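Local coordinates for maternal effect protein oskar (Drosophila melanogaster, PDB 5A4A) that induces germ-line formation in the fly embryo and, through this SGNH hydrolase-like OSK domain, probably binds RNA in the germ plasm, at residues Leu199-Ile202 with Glu203-Glu207; Val154-Ile157 with His158-Leu161; Leu188-Lys192 with Ile193-Arg197. One frame throughout, in Å; residues are numbered along the deposited sequence.

Contact 1: Leu199-Ile202 with Glu203-Glu207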
ATOM      1  N   LEU A 199       7.093   7.859   6.920  1.00 12.08           N
ATOM      2  CA  LEU A 199       7.342   6.957   8.037  1.00 14.41           C
ATOM      3  C   LEU A 199       7.016   7.640   9.367  1.00 16.21           C
ATOM      4  O   LEU A 199       6.367   7.056  10.231  1.00 13.21           O
ATOM      5  CB  LEU A 199       8.793   6.450   8.011  1.00 15.00           C
ATOM      6  CG  LEU A 199       9.179   5.476   9.132  1.00 20.82           C
ATOM      7  CD1 LEU A 199       8.314   4.224   9.094  1.00 17.32           C
ATOM      8  CD2 LEU A 199      10.676   5.107   9.065  1.00 18.28           C
ATOM      9  N   GLN A 200       7.438   8.890   9.519  1.00 15.41           N
ATOM     10  CA  GLN A 200       7.162   9.616  10.754  1.00 13.14           C
ATOM     11  C   GLN A 200       5.685   9.946  10.952  1.00 14.72           C
ATOM     12  O   GLN A 200       5.193   9.922  12.076  1.00 13.43           O
ATOM     13  CB  GLN A 200       8.040  10.859  10.857  1.00 18.64           C
ATOM     14  CG  GLN A 200       9.526  10.497  10.961  1.00 26.73           C
ATOM     15  CD  GLN A 200       9.817   9.590  12.152  1.00 25.53           C
ATOM     16  OE1 GLN A 200       9.312   9.817  13.252  1.00 25.74           O
ATOM     17  NE2 GLN A 200      10.629   8.561  11.934  1.00 20.22           N
ATOM     18  N   VAL A 201       4.964  10.235   9.876  1.00 13.61           N
ATOM     19  CA  VAL A 201       3.522  10.452  10.014  1.00 13.53           C
ATOM     20  C   VAL A 201       2.831   9.182  10.516  1.00 14.49           C
ATOM     21  O   VAL A 201       1.953   9.242  11.379  1.00 13.58           O
ATOM     22  CB  VAL A 201       2.867  10.908   8.688  1.00 20.20           C
ATOM     23  CG1 VAL A 201       1.342  10.849   8.789  1.00 20.32           C
ATOM     24  CG2 VAL A 201       3.311  12.319   8.336  1.00 22.44           C
ATOM     25  N   ILE A 202       3.227   8.037   9.969  1.00 13.14           N
ATOM     26  CA  ILE A 202       2.628   6.758  10.358  1.00 10.34           C
ATOM     27  C   ILE A 202       2.955   6.434  11.812  1.00 18.27           C
ATOM     28  O   ILE A 202       2.061   6.101  12.599  1.00 12.81           O
ATOM     29  CB  ILE A 202       3.091   5.603   9.438  1.00 11.15           C
ATOM     30  CG1 ILE A 202       2.601   5.838   8.004  1.00  9.54           C
ATOM     31  CG2 ILE A 202       2.586   4.250   9.974  1.00 10.53           C
ATOM     32  CD1 ILE A 202       3.220   4.863   6.961  1.00  9.18           C
ATOM     33  N   GLU A 203       4.227   6.562  12.184  1.00 12.89           N
ATOM     34  CA  GLU A 203       4.629   6.215  13.548  1.00 13.06           C
ATOM     35  C   GLU A 203       3.971   7.117  14.582  1.00 15.75           C
ATOM     36  O   GLU A 203       3.465   6.647  15.603  1.00 15.63           O
ATOM     37  CB  GLU A 203       6.153   6.281  13.715  1.00 12.01           C
ATOM     38  CG  GLU A 203       6.920   5.208  12.947  1.00 11.66           C
ATOM     39  CD  GLU A 203       8.332   5.032  13.477  1.00 17.65           C
ATOM     40  OE1 GLU A 203       8.650   5.649  14.509  1.00 20.72           O
ATOM     41  OE2 GLU A 203       9.123   4.280  12.878  1.00 18.79           O
ATOM     42  N   THR A 204       3.981   8.420  14.324  1.00 12.37           N
ATOM     43  CA  THR A 204       3.481   9.366  15.314  1.00 13.45           C
ATOM     44  C   THR A 204       1.964   9.243  15.474  1.00 14.16           C
ATOM     45  O   THR A 204       1.416   9.579  16.521  1.00 13.91           O
ATOM     46  CB  THR A 204       3.883  10.805  14.974  1.00 25.12           C
ATOM     47  OG1 THR A 204       3.380  11.155  13.680  1.00 28.74           O
ATOM     48  CG2 THR A 204       5.397  10.928  14.964  1.00 26.33           C
ATOM     49  N   SER A 205       1.298   8.729  14.446  1.00 14.89           N
ATOM     50  CA  SER A 205      -0.137   8.488  14.522  1.00 11.61           C
ATOM     51  C   SER A 205      -0.472   7.233  15.332  1.00 15.18           C
ATOM     52  O   SER A 205      -1.639   6.988  15.671  1.00 14.31           O
ATOM     53  CB  SER A 205      -0.708   8.355  13.110  1.00 14.37           C
ATOM     54  OG  SER A 205      -0.511   9.551  12.380  1.00 19.00           O
ATOM     55  N   LEU A 206       0.543   6.432  15.640  1.00 14.59           N
ATOM     56  CA  LEU A 206       0.317   5.154  16.311  1.00 12.62           C
ATOM     57  C   LEU A 206       1.049   5.049  17.648  1.00 14.95           C
ATOM     58  O   LEU A 206       1.167   3.967  18.228  1.00 13.37           O
ATOM     59  CB  LEU A 206       0.758   4.007  15.386  1.00 10.71           C
ATOM     60  CG  LEU A 206      -0.033   3.825  14.088  1.00 10.14           C
ATOM     61  CD1 LEU A 206       0.604   2.704  13.257  1.00 11.75           C
ATOM     62  CD2 LEU A 206      -1.494   3.492  14.371  1.00 14.74           C
ATOM     63  N   GLU A 207       1.553   6.171  18.137  1.00 15.51           N
ATOM     64  CA  GLU A 207       2.416   6.133  19.311  1.00 14.99           C
ATOM     65  C   GLU A 207       1.740   5.683  20.601  1.00 17.19           C
ATOM     66  O   GLU A 207       2.308   4.912  21.386  1.00 16.23           O
ATOM     67  CB  GLU A 207       3.056   7.489  19.555  1.00 13.85           C
ATOM     68  CG  GLU A 207       3.952   7.474  20.785  1.00 15.05           C
ATOM     69  CD  GLU A 207       4.855   8.675  20.875  1.00 18.80           C
ATOM     70  OE1 GLU A 207       4.717   9.584  20.030  1.00 22.71           O
ATOM     71  OE2 GLU A 207       5.709   8.704  21.789  1.00 21.16           O
TER
HETATM   72  O   HOH W   1      11.470   6.974  14.445  1.00 19.47           O
HETATM   73  O   HOH W   2       9.233   8.176  15.488  1.00 23.66           O
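L199 and E203 are joined by a regular alpha-helical bond, E203 N to L199 O at 2.9 Å, and T204 N continues the pattern to Q200 O. At the next step the bonding slackens: S205 N lies 3.2 Å from V201 O and also makes a weak bond to I202 O, and at L206 phi is -121°, no longer helical. Two hydroxyls fold back onto this last turn. T204 OG1 donates to Q200 O at 2.7 Å, a position it reaches by standing between its own backbone N and carbonyl carbon (chi1 58°). S205 OG donates to V201 O at 2.7 Å, from the face of that carbonyl plane opposite to S205 N. Each of the two carbonyls, Q200 O and V201 O, takes both a backbone N-H and a hydroxyl. Without the S205 hydroxyl, as with an alanine here, V201 O would probably keep only the long, bent bond from the backbone N-H within this turn. Two waters bridge E203 OE1 to the amide of Q200, one at NE2 and one at OE1; NE2 is also hydrogen-bonded to Q196. On the inner side I202 and L206 point the same way, with I202 CG2 4.1 Å from L206 CD1. Both pack on I82 of strand 80-84, L206 and V201 also lie against I155 of strand 154-155, and L199, I202 and E203 touch L22 of strand 21-22.

Contact 2: Val154-Ile157 with His158-Leu161; sequences VIDI and HSCL
D156 and S159 meet where the chain leaves strand 154-155 and passes into a short 3-10 turn that includes S159 to L161. The D156 carboxylate grips S159 with both oxygens. OD1 accepts from S159 N at 3.0 Å, on its syn side but 33° out of the carboxylate plane, while OD2 takes the S159 hydroxyl through its syn lone pair, OG to OD2 being 2.6 Å. The carboxylate can reach forward over the turn because CG of D156 lies anti to the backbone N (chi1 167°), beside the carbonyl carbon that leads into it. Backbone and side chain of one serine thus fix the rotation of the acid, and OD1 has a further donor in ND2 of N121. In the main chain, L161 N bonds to H158 O at 3.1 Å, and C160 N makes a weak bond of 3.5 Å to I157 O. A water lies between D156 O and C160 N, accepting a weak bond from C160 N at 2.8 Å. I157 turns inward, away from the polar D156-S159 pair. N121 ties the turn to the end of strand 116-120, its OD1 receiving both I157 N and H158 N. H158 packs on I138 and N142 of helix 132-148, whereas I157, C160 and L161 face helix 192-204 through I202, V201 and V198.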
ATOM      1  N   VAL A 154      -7.348   5.760  10.605  1.00 12.51           N
ATOM      2  CA  VAL A 154      -7.011   6.237   9.270  1.00  9.47           C
ATOM      3  C   VAL A 154      -5.919   7.294   9.357  1.00 13.87           C
ATOM      4  O   VAL A 154      -6.080   8.316  10.013  1.00 13.81           O
ATOM      5  CB  VAL A 154      -8.238   6.824   8.550  1.00 12.62           C
ATOM      6  CG1 VAL A 154      -7.815   7.427   7.211  1.00 13.66           C
ATOM      7  CG2 VAL A 154      -9.306   5.743   8.362  1.00 11.74           C
ATOM      8  N   ILE A 155      -4.800   7.029   8.689  1.00  9.53           N
ATOM      9  CA  ILE A 155      -3.643   7.907   8.741  1.00 10.27           C
ATOM     10  C   ILE A 155      -3.479   8.664   7.431  1.00 13.46           C
ATOM     11  O   ILE A 155      -3.333   8.060   6.367  1.00 12.72           O
ATOM     12  CB  ILE A 155      -2.375   7.082   9.029  1.00 13.25           C
ATOM     13  CG1 ILE A 155      -2.562   6.324  10.348  1.00 13.64           C
ATOM     14  CG2 ILE A 155      -1.128   7.967   9.046  1.00 12.14           C
ATOM     15  CD1 ILE A 155      -1.457   5.323  10.650  1.00 11.84           C
ATOM     16  N   ASP A 156      -3.489   9.990   7.517  1.00 13.09           N
ATOM     17  CA  ASP A 156      -3.331  10.828   6.335  1.00 16.48           C
ATOM     18  C   ASP A 156      -1.843  11.043   6.035  1.00 13.03           C
ATOM     19  O   ASP A 156      -1.190  11.898   6.646  1.00 13.02           O
ATOM     20  CB  ASP A 156      -4.086  12.153   6.544  1.00 15.76           C
ATOM     21  CG  ASP A 156      -3.740  13.222   5.505  1.00 18.49           C
ATOM     22  OD1 ASP A 156      -3.273  12.898   4.390  1.00 16.75           O
ATOM     23  OD2 ASP A 156      -3.946  14.410   5.817  1.00 18.51           O
ATOM     24  N   ILE A 157      -1.303  10.259   5.102  1.00 12.89           N
ATOM     25  CA  ILE A 157       0.069  10.481   4.638  1.00 11.62           C
ATOM     26  C   ILE A 157       0.136  11.413   3.430  1.00 12.35           C
ATOM     27  O   ILE A 157       1.211  11.919   3.086  1.00 13.67           O
ATOM     28  CB  ILE A 157       0.821   9.157   4.290  1.00 10.93           C
ATOM     29  CG1 ILE A 157       0.135   8.410   3.141  1.00  9.55           C
ATOM     30  CG2 ILE A 157       0.950   8.265   5.528  1.00 13.24           C
ATOM     31  CD1 ILE A 157       1.028   7.314   2.497  1.00 10.60           C
ATOM     32  N   HIS A 158      -1.001  11.600   2.764  1.00 12.25           N
ATOM     33  CA  HIS A 158      -1.078  12.459   1.584  1.00 12.40           C
ATOM     34  C   HIS A 158      -0.603  13.885   1.888  1.00 14.18           C
ATOM     35  O   HIS A 158       0.183  14.459   1.142  1.00 13.28           O
ATOM     36  CB  HIS A 158      -2.511  12.487   1.033  1.00 12.85           C
ATOM     37  CG  HIS A 158      -2.642  13.213  -0.269  1.00 12.31           C
ATOM     38  ND1 HIS A 158      -2.950  14.558  -0.347  1.00 16.27           N
ATOM     39  CD2 HIS A 158      -2.515  12.785  -1.550  1.00 11.53           C
ATOM     40  CE1 HIS A 158      -2.996  14.925  -1.612  1.00 14.48           C
ATOM     41  NE2 HIS A 158      -2.737  13.869  -2.366  1.00 13.94           N
ATOM     42  N   SER A 159      -1.064  14.444   3.004  1.00 13.00           N
ATOM     43  CA  SER A 159      -0.782  15.843   3.338  1.00 17.73           C
ATOM     44  C   SER A 159       0.700  16.186   3.489  1.00 16.44           C
ATOM     45  O   SER A 159       1.122  17.293   3.144  1.00 16.53           O
ATOM     46  CB  SER A 159      -1.553  16.261   4.598  1.00 17.46           C
ATOM     47  OG  SER A 159      -2.948  16.264   4.344  1.00 18.97           O
ATOM     48  N   CYS A 160       1.496  15.243   3.981  1.00 16.22           N
ATOM     49  CA  CYS A 160       2.909  15.526   4.215  1.00 19.60           C
ATOM     50  C   CYS A 160       3.713  15.649   2.919  1.00 21.53           C
ATOM     51  O   CYS A 160       4.848  16.110   2.941  1.00 21.00           O
ATOM     52  CB  CYS A 160       3.544  14.495   5.158  1.00 21.42           C
ATOM     53  SG  CYS A 160       4.017  12.897   4.423  1.00 18.45           S
ATOM     54  N   LEU A 161       3.117  15.255   1.797  1.00 18.37           N
ATOM     55  CA  LEU A 161       3.818  15.277   0.515  1.00 18.72           C
ATOM     56  C   LEU A 161       3.280  16.358  -0.433  1.00 21.22           C
ATOM     57  O   LEU A 161       3.658  16.415  -1.601  1.00 24.37           O
ATOM     58  CB  LEU A 161       3.771  13.890  -0.144  1.00 13.23           C
ATOM     59  CG  LEU A 161       4.527  12.775   0.595  1.00 18.40           C
ATOM     60  CD1 LEU A 161       4.297  11.423  -0.048  1.00 18.90           C
ATOM     61  CD2 LEU A 161       6.024  13.055   0.651  1.00 19.38           C
TER
HETATM   62  O   HOH W   3       0.502  13.695   6.113  1.00 24.01           O

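Contact 3: Leu188-Lys192 with Ile193-Arg197. With SO4 (sulfate ion), chain B.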
ATOM      1  N   LEU A 188       7.255   7.127  -9.626  1.00 11.88           N
ATOM      2  CA  LEU A 188       8.184   8.126  -9.099  1.00 12.51           C
ATOM      3  C   LEU A 188       8.263   7.922  -7.587  1.00 12.84           C
ATOM      4  O   LEU A 188       7.309   8.225  -6.853  1.00 10.34           O
ATOM      5  CB  LEU A 188       7.710   9.556  -9.409  1.00 13.18           C
ATOM      6  CG  LEU A 188       8.782  10.635  -9.176  1.00 12.12           C
ATOM      7  CD1 LEU A 188       9.928  10.436 -10.179  1.00 12.02           C
ATOM      8  CD2 LEU A 188       8.215  12.040  -9.271  1.00 12.29           C
ATOM      9  N   PHE A 189       9.385   7.394  -7.116  1.00 13.45           N
ATOM     10  CA  PHE A 189       9.489   6.999  -5.714  1.00 10.30           C
ATOM     11  C   PHE A 189       9.814   8.138  -4.768  1.00 10.83           C
ATOM     12  O   PHE A 189      10.358   9.164  -5.174  1.00 11.63           O
ATOM     13  CB  PHE A 189      10.494   5.863  -5.559  1.00 12.37           C
ATOM     14  CG  PHE A 189       9.982   4.562  -6.077  1.00 10.14           C
ATOM     15  CD1 PHE A 189       9.150   3.778  -5.287  1.00  9.83           C
ATOM     16  CD2 PHE A 189      10.284   4.144  -7.370  1.00  9.61           C
ATOM     17  CE1 PHE A 189       8.645   2.578  -5.764  1.00 11.85           C
ATOM     18  CE2 PHE A 189       9.792   2.947  -7.852  1.00  9.93           C
ATOM     19  CZ  PHE A 189       8.969   2.163  -7.051  1.00 14.74           C
ATOM     20  N   TRP A 190       9.426   7.965  -3.504  1.00 11.94           N
ATOM     21  CA  TRP A 190       9.746   8.940  -2.487  1.00 11.80           C
ATOM     22  C   TRP A 190      11.253   8.891  -2.236  1.00 12.46           C
ATOM     23  O   TRP A 190      11.847   7.815  -2.150  1.00 11.42           O
ATOM     24  CB  TRP A 190       8.983   8.637  -1.190  1.00 10.54           C
ATOM     25  CG  TRP A 190       7.514   8.314  -1.384  1.00 10.59           C
ATOM     26  CD1 TRP A 190       6.671   8.804  -2.354  1.00 14.15           C
ATOM     27  CD2 TRP A 190       6.715   7.439  -0.565  1.00  9.69           C
ATOM     28  NE1 TRP A 190       5.402   8.271  -2.188  1.00 12.29           N
ATOM     29  CE2 TRP A 190       5.411   7.431  -1.108  1.00 10.10           C
ATOM     30  CE3 TRP A 190       6.987   6.655   0.560  1.00 12.95           C
ATOM     31  CZ2 TRP A 190       4.374   6.669  -0.545  1.00  9.44           C
ATOM     32  CZ3 TRP A 190       5.961   5.896   1.110  1.00 10.87           C
ATOM     33  CH2 TRP A 190       4.669   5.910   0.555  1.00  8.95           C
ATOM     34  N   ASN A 191      11.872  10.062  -2.124  1.00 13.03           N
ATOM     35  CA  ASN A 191      13.310  10.101  -1.860  1.00 15.01           C
ATOM     36  C   ASN A 191      13.567   9.976  -0.360  1.00 12.48           C
ATOM     37  O   ASN A 191      12.644   9.668   0.393  1.00 13.36           O
ATOM     38  CB  ASN A 191      13.985  11.332  -2.488  1.00 16.73           C
ATOM     39  CG  ASN A 191      13.584  12.643  -1.831  1.00 14.60           C
ATOM     40  OD1 ASN A 191      12.894  12.673  -0.818  1.00 15.94           O
ATOM     41  ND2 ASN A 191      14.029  13.741  -2.416  1.00 15.75           N
ATOM     42  N   LYS A 192      14.806  10.192   0.079  1.00 14.80           N
ATOM     43  CA  LYS A 192      15.114  10.014   1.498  1.00 15.24           C
ATOM     44  C   LYS A 192      14.245  10.895   2.400  1.00 16.80           C
ATOM     45  O   LYS A 192      13.726  10.442   3.417  1.00 15.54           O
ATOM     46  CB  LYS A 192      16.602  10.252   1.789  1.00 21.30           C
ATOM     47  CG  LYS A 192      16.950  10.063   3.267  1.00 27.33           C
ATOM     48  CD  LYS A 192      18.452   9.925   3.492  1.00 40.97           C
ATOM     49  CE  LYS A 192      18.787   8.737   4.399  1.00 48.19           C
ATOM     50  NZ  LYS A 192      19.516   7.666   3.656  1.00 47.84           N
ATOM     51  N   ILE A 193      14.090  12.155   2.013  1.00 14.14           N
ATOM     52  CA  ILE A 193      13.264  13.098   2.769  1.00 16.21           C
ATOM     53  C   ILE A 193      11.792  12.660   2.767  1.00 17.12           C
ATOM     54  O   ILE A 193      11.122  12.660   3.809  1.00 14.47           O
ATOM     55  CB  ILE A 193      13.396  14.519   2.187  1.00 16.47           C
ATOM     56  CG1 ILE A 193      14.848  14.994   2.272  1.00 24.97           C
ATOM     57  CG2 ILE A 193      12.454  15.482   2.889  1.00 21.63           C
ATOM     58  CD1 ILE A 193      15.145  16.219   1.414  1.00 32.86           C
ATOM     59  N   GLY A 194      11.299  12.289   1.590  1.00 13.97           N
ATOM     60  CA  GLY A 194       9.931  11.826   1.436  1.00 12.98           C
ATOM     61  C   GLY A 194       9.632  10.583   2.245  1.00 15.20           C
ATOM     62  O   GLY A 194       8.614  10.527   2.945  1.00 13.31           O
ATOM     63  N   ARG A 195      10.512   9.590   2.163  1.00 12.42           N
ATOM     64  CA  ARG A 195      10.326   8.365   2.938  1.00 11.22           C
ATOM     65  C   ARG A 195      10.290   8.640   4.428  1.00 14.97           C
ATOM     66  O   ARG A 195       9.483   8.081   5.150  1.00 13.28           O
ATOM     67  CB  ARG A 195      11.442   7.366   2.622  1.00 14.40           C
ATOM     68  CG  ARG A 195      11.416   6.828   1.216  1.00 13.11           C
ATOM     69  CD  ARG A 195      12.398   5.675   1.037  1.00 12.97           C
ATOM     70  NE  ARG A 195      13.802   6.019   1.288  1.00 13.66           N
ATOM     71  CZ  ARG A 195      14.635   6.503   0.370  1.00 14.92           C
ATOM     72  NH1 ARG A 195      14.196   6.776  -0.842  1.00 12.35           N
ATOM     73  NH2 ARG A 195      15.904   6.745   0.670  1.00 15.52           N
ATOM     74  N   GLN A 196      11.179   9.497   4.900  1.00 12.92           N
ATOM     75  CA  GLN A 196      11.190   9.775   6.330  1.00 18.37           C
ATOM     76  C   GLN A 196       9.945  10.537   6.771  1.00 15.88           C
ATOM     77  O   GLN A 196       9.419  10.262   7.838  1.00 15.03           O
ATOM     78  CB  GLN A 196      12.478  10.470   6.794  1.00 25.34           C
ATOM     79  CG  GLN A 196      12.781  10.236   8.286  1.00 32.90           C
ATOM     80  CD  GLN A 196      12.861   8.748   8.673  1.00 36.30           C
ATOM     81  OE1 GLN A 196      12.322   8.336   9.703  1.00 23.68           O
ATOM     82  NE2 GLN A 196      13.552   7.947   7.856  1.00 38.05           N
ATOM     83  N   ARG A 197       9.451  11.460   5.946  1.00 14.20           N
ATOM     84  CA  ARG A 197       8.204  12.166   6.282  1.00 13.59           C
ATOM     85  C   ARG A 197       7.021  11.206   6.421  1.00 15.41           C
ATOM     86  O   ARG A 197       6.244  11.318   7.370  1.00 13.93           O
ATOM     87  CB  ARG A 197       7.884  13.272   5.270  1.00 14.46           C
ATOM     88  CG  ARG A 197       8.756  14.520   5.431  1.00 19.99           C
ATOM     89  CD  ARG A 197       8.563  15.504   4.271  1.00 23.99           C
ATOM     90  NE  ARG A 197       7.299  16.226   4.337  1.00 27.20           N
ATOM     91  CZ  ARG A 197       7.122  17.347   5.029  1.00 31.58           C
ATOM     92  NH1 ARG A 197       8.119  17.860   5.730  1.00 33.14           N
ATOM     93  NH2 ARG A 197       5.943  17.947   5.042  1.00 32.47           N
TER
HETATM   94  S   SO4 B1607      17.173   8.753  -2.366  1.00 17.87           S
HETATM   95  O1  SO4 B1607      18.036   8.880  -3.534  1.00 20.41           O
HETATM   96  O2  SO4 B1607      17.668   7.707  -1.484  1.00 17.56           O
HETATM   97  O3  SO4 B1607      17.160  10.014  -1.626  1.00 18.04           O
HETATM   98  O4  SO4 B1607      15.838   8.401  -2.829  1.00 18.68           O
HETATM   99  O   HOH W   4      17.247   5.659   3.121  1.00 23.21           O
HETATM  100  O   HOH W   5      14.720   8.286   5.010  1.00 37.88           O
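N191 is the N-cap of helix 192-204, and the first turn it opens holds a sulfate, probably from the crystallisation liquor. N191 OD1 accepts from G194 N at 2.9 Å, nearly along the C=O axis, with CG set between the backbone N and the carbonyl carbon (chi1 69°) so that the amide curls over the turn. R195 folds back along the start of the helix. Its chain bends at chi3 and lays one guanidinium face over N191 C and K192 N, each 3.3 Å from the plane and offset toward its rim. NH1 is shared between W190 O at 2.9 Å and sulfate O4 at 3.0 Å; NH2 donates almost straight to sulfate O2 (175°) and also to a water that K192 NZ binds. K192 N, at the helix start, supplies a third bond, to O3 at 2.9 Å, and Q174 adds another. The remaining guanidinium nitrogen, NE, forms a salt bridge with E40 of helix 31-40, which probably helps to hold the arginine in place. Main-chain N-H, guanidinium and probably the helix dipole therefore favour an anion here, consistent with a site that could receive a phosphate of RNA, though the sulfate alone does not prove it.

In the fold
Along the chain the order is contact 2, contact 3, contact 1. Contacts 3 and 1 occupy the two ends of helix 192-204, their centres about 15 Å apart, and adjoin in sequence without other touch. Contact 2, at the end of strand 154-155, lies beside that helix, its centre about 10 Å from contact 1 and 13 Å from contact 3. It packs against both: V201 CG1 approaches I155 CG2 to 3.8 Å, and C160 O probably accepts a hydrogen bond from R197 NE at 2.8 Å. The last helix of the SGNH hydrolase-like domain thus has its sulfate-bound start against helix 31-40 and its later turns, including the hydroxyl-bonded last one, packed on strands of the sheet.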